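Local coordinates for antifreeze protein (Marinomonas primoryensis, PDB 3P4G) that binds to ice as a hyperactive, calcium-dependent antifreeze protein, probably through ordered waters held on its surface, at residues Gly128-Asp133 with Ala151-Gly156; Ile143-Asp148 with Asp160-Gly165. All blocks are in the same frame, centred on the assembly; numbering follows the deposited sequence. Where two conformers were deposited one is given.

Contact 1. Residues Gly128-Asp133 with Ala151-Gly156; sequences GNLSGD and AALNAG. With CA (calcium ion), chain J; CA (calcium ion), chain K.
Ser-131 and Asp-133 of the turn 128-133 lie next to Ala-151 and Ala-152 of the following coil, and the CA atoms of Asp-133 and Ala-152 are 4.7 Å apart. One hydrogen bond spans the gap: Ala-152 N donates to Asp-133 OD1 at 3.0 Å, with an N-H...O angle of 154°. The donor does not lie in the carboxylate plane but comes from above it, 43° out. The carboxylate is brought there by its first torsion, which sets CG beside the backbone N (chi1 -68°) and swings the end of the side chain nearer to the neighbouring coil than its CB bond alone would lead. OD1 also rests against the methyl of Ala-151, at 3.4 Å from its CB, and against that of Ala-152. The same Ala-151 CB lies 3.5 Å from Gly-132 O, so the methyl touches both a carboxylate oxygen and a main-chain carbonyl. A CA-H...O contact runs from Asp-133 CA to Ala-152 O. These residues belong to consecutive coils of a right-handed, calcium-binding beta-helix, just where the turn after strand 123-126 leads into strand 134-135. On the buried side, the side chains of Leu-130 and Leu-153 cross at about a right angle, and Leu-130 CD2 touches Leu-153 CD1 at 3.8 Å. Farther along 151-156 the chain leaves strand 153-154 for the metal-binding turn, where Ala-155 O and Gly-156 O each bind a different calcium ion, at 2.3 Å and 2.4 Å.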
ATOM      1  N   GLY A 128      -9.895  10.890  -4.824  1.00  9.03           N
ATOM      2  CA  GLY A 128      -9.578  10.606  -6.237  1.00 10.07           C
ATOM      3  C   GLY A 128      -8.308   9.783  -6.414  1.00  9.85           C
ATOM      4  O   GLY A 128      -7.964   8.931  -5.583  1.00  8.83           O
ATOM      5  N   ASN A 129      -7.617  10.043  -7.533  1.00 10.48           N
ATOM      6  CA  ASN A 129      -6.336   9.376  -7.807  1.00 10.37           C
ATOM      7  C   ASN A 129      -5.129  10.075  -7.242  1.00 11.26           C
ATOM      8  O   ASN A 129      -5.078  11.308  -7.188  1.00 11.55           O
ATOM      9  CB  ASN A 129      -6.133   9.293  -9.346  1.00 11.12           C
ATOM     10  CG  ASN A 129      -7.262   8.509 -10.043  1.00 16.07           C
ATOM     11  OD1 ASN A 129      -7.782   8.931 -11.095  1.00 20.36           O
ATOM     12  ND2 ASN A 129      -7.641   7.398  -9.466  1.00  8.27           N
ATOM     13  N   LEU A 130      -4.113   9.298  -6.891  1.00  9.51           N
ATOM     14  CA  LEU A 130      -2.891   9.913  -6.403  1.00 10.59           C
ATOM     15  C   LEU A 130      -1.872   9.806  -7.506  1.00 11.50           C
ATOM     16  O   LEU A 130      -1.446   8.676  -7.825  1.00 11.58           O
ATOM     17  CB  LEU A 130      -2.397   9.205  -5.139  1.00  9.76           C
ATOM     18  CG  LEU A 130      -1.030   9.670  -4.600  1.00  9.60           C
ATOM     19  CD1 LEU A 130      -1.133  11.132  -4.048  1.00 12.31           C
ATOM     20  CD2 LEU A 130      -0.356   8.737  -3.547  1.00 10.62           C
ATOM     21  N   SER A 131      -1.462  10.948  -8.068  1.00 11.72           N
ATOM     22  CA  SER A 131      -0.427  10.962  -9.125  0.50 12.52           C
ATOM     23  C   SER A 131       0.773  11.844  -8.780  1.00 13.94           C
ATOM     24  O   SER A 131       1.652  12.032  -9.622  1.00 16.91           O
ATOM     25  CB  SER A 131      -0.974  11.354 -10.511  0.50 12.92           C
ATOM     26  OG  SER A 131      -1.597  12.630 -10.504  0.50 10.06           O
ATOM     27  N   GLY A 132       0.799  12.400  -7.569  1.00 12.66           N
ATOM     28  CA  GLY A 132       2.017  13.059  -7.045  1.00 12.56           C
ATOM     29  C   GLY A 132       2.555  12.125  -5.973  1.00 11.69           C
ATOM     30  O   GLY A 132       1.842  11.203  -5.544  1.00 12.89           O
ATOM     31  N   ASP A 133       3.790  12.325  -5.541  1.00 10.50           N
ATOM     32  CA  ASP A 133       4.401  11.442  -4.563  1.00 10.13           C
ATOM     33  C   ASP A 133       3.931  11.786  -3.187  1.00 10.70           C
ATOM     34  O   ASP A 133       4.024  12.929  -2.774  1.00 11.39           O
ATOM     35  CB  ASP A 133       5.937  11.586  -4.554  1.00 10.97           C
ATOM     36  CG  ASP A 133       6.581  11.078  -5.826  1.00 14.23           C
ATOM     37  OD1 ASP A 133       5.958  10.334  -6.636  1.00 13.95           O
ATOM     38  OD2 ASP A 133       7.751  11.417  -6.028  1.00 16.35           O
ATOM     39  N   ALA A 151       1.905   7.087  -8.470  1.00 15.99           N
ATOM     40  CA  ALA A 151       3.223   7.606  -8.217  1.00 15.56           C
ATOM     41  C   ALA A 151       3.876   6.910  -6.995  1.00 15.57           C
ATOM     42  O   ALA A 151       3.462   5.787  -6.627  1.00 13.72           O
ATOM     43  CB  ALA A 151       3.102   9.153  -8.027  1.00 17.53           C
ATOM     44  N   ALA A 152       4.899   7.514  -6.381  1.00 13.88           N
ATOM     45  CA  ALA A 152       5.474   6.932  -5.158  1.00 12.45           C
ATOM     46  C   ALA A 152       4.557   7.119  -3.962  1.00 12.56           C
ATOM     47  O   ALA A 152       3.934   8.159  -3.811  1.00 13.21           O
ATOM     48  CB  ALA A 152       6.871   7.537  -4.807  1.00 13.07           C
ATOM     49  N   LEU A 153       4.470   6.124  -3.103  1.00  9.72           N
ATOM     50  CA  LEU A 153       3.741   6.324  -1.860  1.00  8.48           C
ATOM     51  C   LEU A 153       4.633   5.693  -0.770  1.00  8.94           C
ATOM     52  O   LEU A 153       4.854   4.473  -0.725  1.00 11.13           O
ATOM     53  CB  LEU A 153       2.345   5.693  -1.907  1.00  8.00           C
ATOM     54  CG  LEU A 153       1.416   6.098  -0.747  1.00  7.50           C
ATOM     55  CD1 LEU A 153      -0.057   5.783  -1.136  1.00  8.24           C
ATOM     56  CD2 LEU A 153       1.731   5.425   0.607  1.00  9.74           C
ATOM     57  N   ASN A 154       5.162   6.541   0.099  1.00  7.94           N
ATOM     58  CA  ASN A 154       6.038   6.116   1.162  0.50  7.62           C
ATOM     59  C   ASN A 154       5.340   6.309   2.503  1.00  7.60           C
ATOM     60  O   ASN A 154       5.089   7.453   2.895  1.00  8.32           O
ATOM     61  CB  ASN A 154       7.325   6.938   1.062  0.50  8.72           C
ATOM     62  CG  ASN A 154       8.124   6.578  -0.174  0.50 12.17           C
ATOM     63  OD1 ASN A 154       8.287   5.406  -0.485  0.50 12.90           O
ATOM     64  ND2 ASN A 154       8.586   7.583  -0.906  0.50 15.14           N
ATOM     65  N   ALA A 155       4.997   5.206   3.184  1.00  7.59           N
ATOM     66  CA  ALA A 155       4.270   5.288   4.454  1.00  6.76           C
ATOM     67  C   ALA A 155       5.197   5.608   5.660  1.00  7.68           C
ATOM     68  O   ALA A 155       4.729   6.087   6.746  1.00  7.69           O
ATOM     69  CB  ALA A 155       3.478   3.998   4.665  1.00  6.71           C
ATOM     70  N   GLY A 156       6.488   5.358   5.447  1.00  8.04           N
ATOM     71  CA  GLY A 156       7.598   5.683   6.395  1.00  8.03           C
ATOM     72  C   GLY A 156       7.729   4.727   7.556  1.00  7.26           C
ATOM     73  O   GLY A 156       7.104   3.639   7.624  1.00  7.05           O
TER
HETATM   74 CA    CA J 406       4.530   6.467   8.977  1.00  4.27          CA
HETATM   75 CA    CA K 407       5.698   1.811   8.168  1.00  4.35          CA

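Contact 2. Residues Ile143-Asp148 with Asp160-Gly165; sequences IQIGGD and DNLIIG. With MG (magnesium ion), chain S; CA (calcium ion), chain J; CA (calcium ion), chain K.
Ile-143 and Leu-162 pair side by side in neighbouring parallel strands, and their side chains cross obliquely on the buried face, with Ile-143 CG2 3.6 Å from Leu-162 CD1. With its CG opposite the backbone N (chi1 173°) and the second torsion near +60°, Leu-162 brings CD1 over to the isoleucine and close to Ile-143 O as well. The end of Ile-145 bends off from 160-165, toward the preceding coil where it touches Ile-126, and its CG1 makes only a looser contact with Leu-162 CD1. Farther along, Ile-164 points its CG2 branch forward toward the C-terminal end of the strand, to 3.4 Å from Gly-147 O. Gln-144 and Ile-163 occupy the other face, where the extended glutamine chain has its CG 3.9 Å from Ile-163 O. This is the parallel ladder between successive coils of the beta-helix: strands 143-145 and 161-164 run 6° from parallel, with axes 4.8 Å apart. Four backbone hydrogen bonds join them, from Ile-143 N to Asn-161 O, Ile-163 N to Ile-143 O, Ile-145 N to Ile-163 O, and Gly-165 N to Ile-145 O. Metals lie at both ends. Asp-160 bridges two calcium ions, OD1 binding one at 2.3 Å and OD2 the other at 2.4 Å, while Asp-148 OD2 joins five waters around a magnesium ion and Asp-148 OD1 accepts a hydrogen bond from one of those waters.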
ATOM      1  N   ILE A 143      -3.527   6.126   5.649  1.00  7.19           N
ATOM      2  CA  ILE A 143      -3.645   6.677   4.270  1.00  7.47           C
ATOM      3  C   ILE A 143      -4.804   5.959   3.531  1.00  9.02           C
ATOM      4  O   ILE A 143      -4.846   4.707   3.463  1.00  8.79           O
ATOM      5  CB  ILE A 143      -2.342   6.549   3.452  1.00  7.25           C
ATOM      6  CG1 ILE A 143      -1.145   7.199   4.204  1.00  8.85           C
ATOM      7  CG2 ILE A 143      -2.487   7.174   2.076  1.00  7.40           C
ATOM      8  CD1 ILE A 143      -0.297   6.170   4.901  1.00 14.27           C
ATOM      9  N   GLN A 144      -5.741   6.738   2.993  1.00  7.19           N
ATOM     10  CA  GLN A 144      -6.788   6.158   2.213  1.00  7.81           C
ATOM     11  C   GLN A 144      -6.824   6.903   0.870  1.00  8.36           C
ATOM     12  O   GLN A 144      -6.867   8.151   0.833  1.00  7.59           O
ATOM     13  CB  GLN A 144      -8.116   6.358   2.907  1.00  8.75           C
ATOM     14  CG  GLN A 144      -9.250   5.747   2.116  1.00 13.39           C
ATOM     15  CD  GLN A 144     -10.512   5.446   2.902  1.00 17.80           C
ATOM     16  OE1 GLN A 144     -10.469   5.006   4.067  1.00 21.60           O
ATOM     17  NE2 GLN A 144     -11.667   5.683   2.260  1.00 18.96           N
ATOM     18  N   ILE A 145      -6.771   6.120  -0.197  1.00  6.59           N
ATOM     19  CA  ILE A 145      -6.778   6.647  -1.591  1.00  6.93           C
ATOM     20  C   ILE A 145      -7.953   5.980  -2.267  1.00  7.34           C
ATOM     21  O   ILE A 145      -7.953   4.745  -2.422  1.00  7.84           O
ATOM     22  CB  ILE A 145      -5.447   6.274  -2.361  1.00  7.43           C
ATOM     23  CG1 ILE A 145      -4.186   6.608  -1.587  1.00  8.39           C
ATOM     24  CG2 ILE A 145      -5.444   6.887  -3.851  1.00  6.03           C
ATOM     25  CD1 ILE A 145      -3.959   8.118  -1.230  1.00  9.37           C
ATOM     26  N   GLY A 146      -8.942   6.766  -2.699  1.00  6.41           N
ATOM     27  CA  GLY A 146     -10.169   6.215  -3.263  1.00  8.78           C
ATOM     28  C   GLY A 146      -9.923   5.606  -4.633  1.00  8.40           C
ATOM     29  O   GLY A 146     -10.512   4.582  -4.957  1.00  8.87           O
ATOM     30  N   GLY A 147      -9.003   6.224  -5.383  1.00  8.09           N
ATOM     31  CA  GLY A 147      -8.674   5.752  -6.749  1.00  9.36           C
ATOM     32  C   GLY A 147      -7.383   4.946  -6.808  1.00  9.71           C
ATOM     33  O   GLY A 147      -7.169   3.991  -6.048  1.00  8.42           O
ATOM     34  N   ASP A 148      -6.516   5.326  -7.742  1.00  9.76           N
ATOM     35  CA  ASP A 148      -5.282   4.605  -8.018  1.00  8.75           C
ATOM     36  C   ASP A 148      -4.124   5.287  -7.324  1.00  9.32           C
ATOM     37  O   ASP A 148      -4.189   6.498  -7.044  1.00  9.26           O
ATOM     38  CB  ASP A 148      -4.996   4.733  -9.519  1.00  8.28           C
ATOM     39  CG  ASP A 148      -6.038   4.074 -10.377  1.00 13.52           C
ATOM     40  OD1 ASP A 148      -6.515   2.998 -10.020  1.00 14.48           O
ATOM     41  OD2 ASP A 148      -6.354   4.598 -11.475  1.00 17.18           O
ATOM     42  N   ASP A 160       1.810   1.727   9.805  1.00  4.20           N
ATOM     43  CA  ASP A 160       0.941   2.493   8.890  1.00  4.54           C
ATOM     44  C   ASP A 160      -0.141   1.617   8.288  1.00  5.26           C
ATOM     45  O   ASP A 160       0.047   0.409   8.049  1.00  5.59           O
ATOM     46  CB  ASP A 160       1.790   3.101   7.750  1.00  6.20           C
ATOM     47  CG  ASP A 160       2.987   3.950   8.300  1.00  9.58           C
ATOM     48  OD1 ASP A 160       2.767   4.985   8.990  1.00  7.33           O
ATOM     49  OD2 ASP A 160       4.159   3.601   8.053  1.00  7.60           O
ATOM     50  N   ASN A 161      -1.253   2.259   7.961  1.00  5.33           N
ATOM     51  CA  ASN A 161      -2.376   1.570   7.349  1.00  6.18           C
ATOM     52  C   ASN A 161      -2.684   2.286   6.038  1.00  7.75           C
ATOM     53  O   ASN A 161      -2.883   3.518   6.031  1.00  7.91           O
ATOM     54  CB  ASN A 161      -3.590   1.617   8.247  1.00  7.84           C
ATOM     55  CG  ASN A 161      -4.748   0.823   7.645  1.00  9.60           C
ATOM     56  OD1 ASN A 161      -4.605  -0.358   7.409  1.00 19.43           O
ATOM     57  ND2 ASN A 161      -5.875   1.480   7.336  1.00 13.74           N
ATOM     58  N   LEU A 162      -2.631   1.525   4.942  1.00  5.95           N
ATOM     59  CA  LEU A 162      -2.877   2.053   3.591  1.00  5.32           C
ATOM     60  C   LEU A 162      -4.059   1.293   2.980  1.00  6.38           C
ATOM     61  O   LEU A 162      -3.997   0.063   2.851  1.00  5.78           O
ATOM     62  CB  LEU A 162      -1.625   1.897   2.729  1.00  6.57           C
ATOM     63  CG  LEU A 162      -1.814   2.257   1.239  1.00  6.94           C
ATOM     64  CD1 LEU A 162      -2.339   3.703   1.074  1.00  7.89           C
ATOM     65  CD2 LEU A 162      -0.472   2.065   0.541  1.00 10.11           C
ATOM     66  N   ILE A 163      -5.123   2.016   2.600  1.00  6.69           N
ATOM     67  CA  ILE A 163      -6.269   1.402   1.940  1.00  7.92           C
ATOM     68  C   ILE A 163      -6.450   2.135   0.589  1.00  8.33           C
ATOM     69  O   ILE A 163      -6.561   3.375   0.572  1.00  9.01           O
ATOM     70  CB  ILE A 163      -7.602   1.559   2.718  1.00  8.98           C
ATOM     71  CG1 ILE A 163      -7.592   0.880   4.071  1.00 14.63           C
ATOM     72  CG2 ILE A 163      -8.763   0.933   1.906  1.00 13.20           C
ATOM     73  CD1 ILE A 163      -9.017   0.878   4.756  1.00 22.78           C
ATOM     74  N   ILE A 164      -6.317   1.384  -0.503  1.00  7.38           N
ATOM     75  CA  ILE A 164      -6.452   1.900  -1.918  1.00  6.62           C
ATOM     76  C   ILE A 164      -7.682   1.311  -2.529  1.00  7.42           C
ATOM     77  O   ILE A 164      -7.848   0.099  -2.560  1.00  9.09           O
ATOM     78  CB  ILE A 164      -5.247   1.438  -2.694  1.00  5.98           C
ATOM     79  CG1 ILE A 164      -4.055   2.058  -2.019  1.00  7.78           C
ATOM     80  CG2 ILE A 164      -5.365   1.787  -4.252  1.00  8.24           C
ATOM     81  CD1 ILE A 164      -2.723   1.344  -2.334  1.00 10.15           C
ATOM     82  N   GLY A 165      -8.539   2.165  -3.083  1.00  6.23           N
ATOM     83  CA  GLY A 165      -9.761   1.648  -3.705  1.00  6.66           C
ATOM     84  C   GLY A 165      -9.537   0.886  -5.001  1.00  8.28           C
ATOM     85  O   GLY A 165     -10.199  -0.102  -5.275  1.00  8.86           O
TER
HETATM   86 MG    MG S 325      -7.618   4.103 -12.888  1.00 13.14          MG
HETATM   87 CA    CA J 406       4.530   6.467   8.977  1.00  4.27          CA
HETATM   88 CA    CA K 407       5.698   1.811   8.168  1.00  4.35          CA
HETATM   89  O   HOH W   1      -8.543   2.664 -11.708  1.00  9.01           O
HETATM   90  O   HOH W   2      -6.390   2.504 -13.351  1.00 18.29           O
HETATM   91  O   HOH W   3      -8.657   3.580 -14.478  1.00 22.60           O
HETATM   92  O   HOH W   4      -8.603   5.889 -12.802  1.00 10.85           O
HETATM   93  O   HOH W   5      -6.458   5.039 -14.343  1.00 18.22           O

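How the contacts relate
The two contacts interleave along the chain: 143-148 falls between the segments of contact 1, and 151-156 between those of contact 2, with centres about 9 Å apart. They meet directly where the coil of 128-133 abuts the next one. Leu-130 N lies 2.8 Å from Asp-148 O and Gly-128 O lies 2.9 Å from Gly-147 N, both probable hydrogen bonds. At the calcium end, Ala-155 of contact 1 and Asp-160 of contact 2 share one ion, completed by Gly-137, Asp-139, Asp-141 and Thr-157. Gly-156 and Asp-160 share the next with Gly-158, Met-174, Thr-176 and Asp-179, so Asp-160 ties adjacent sites in the calcium row together.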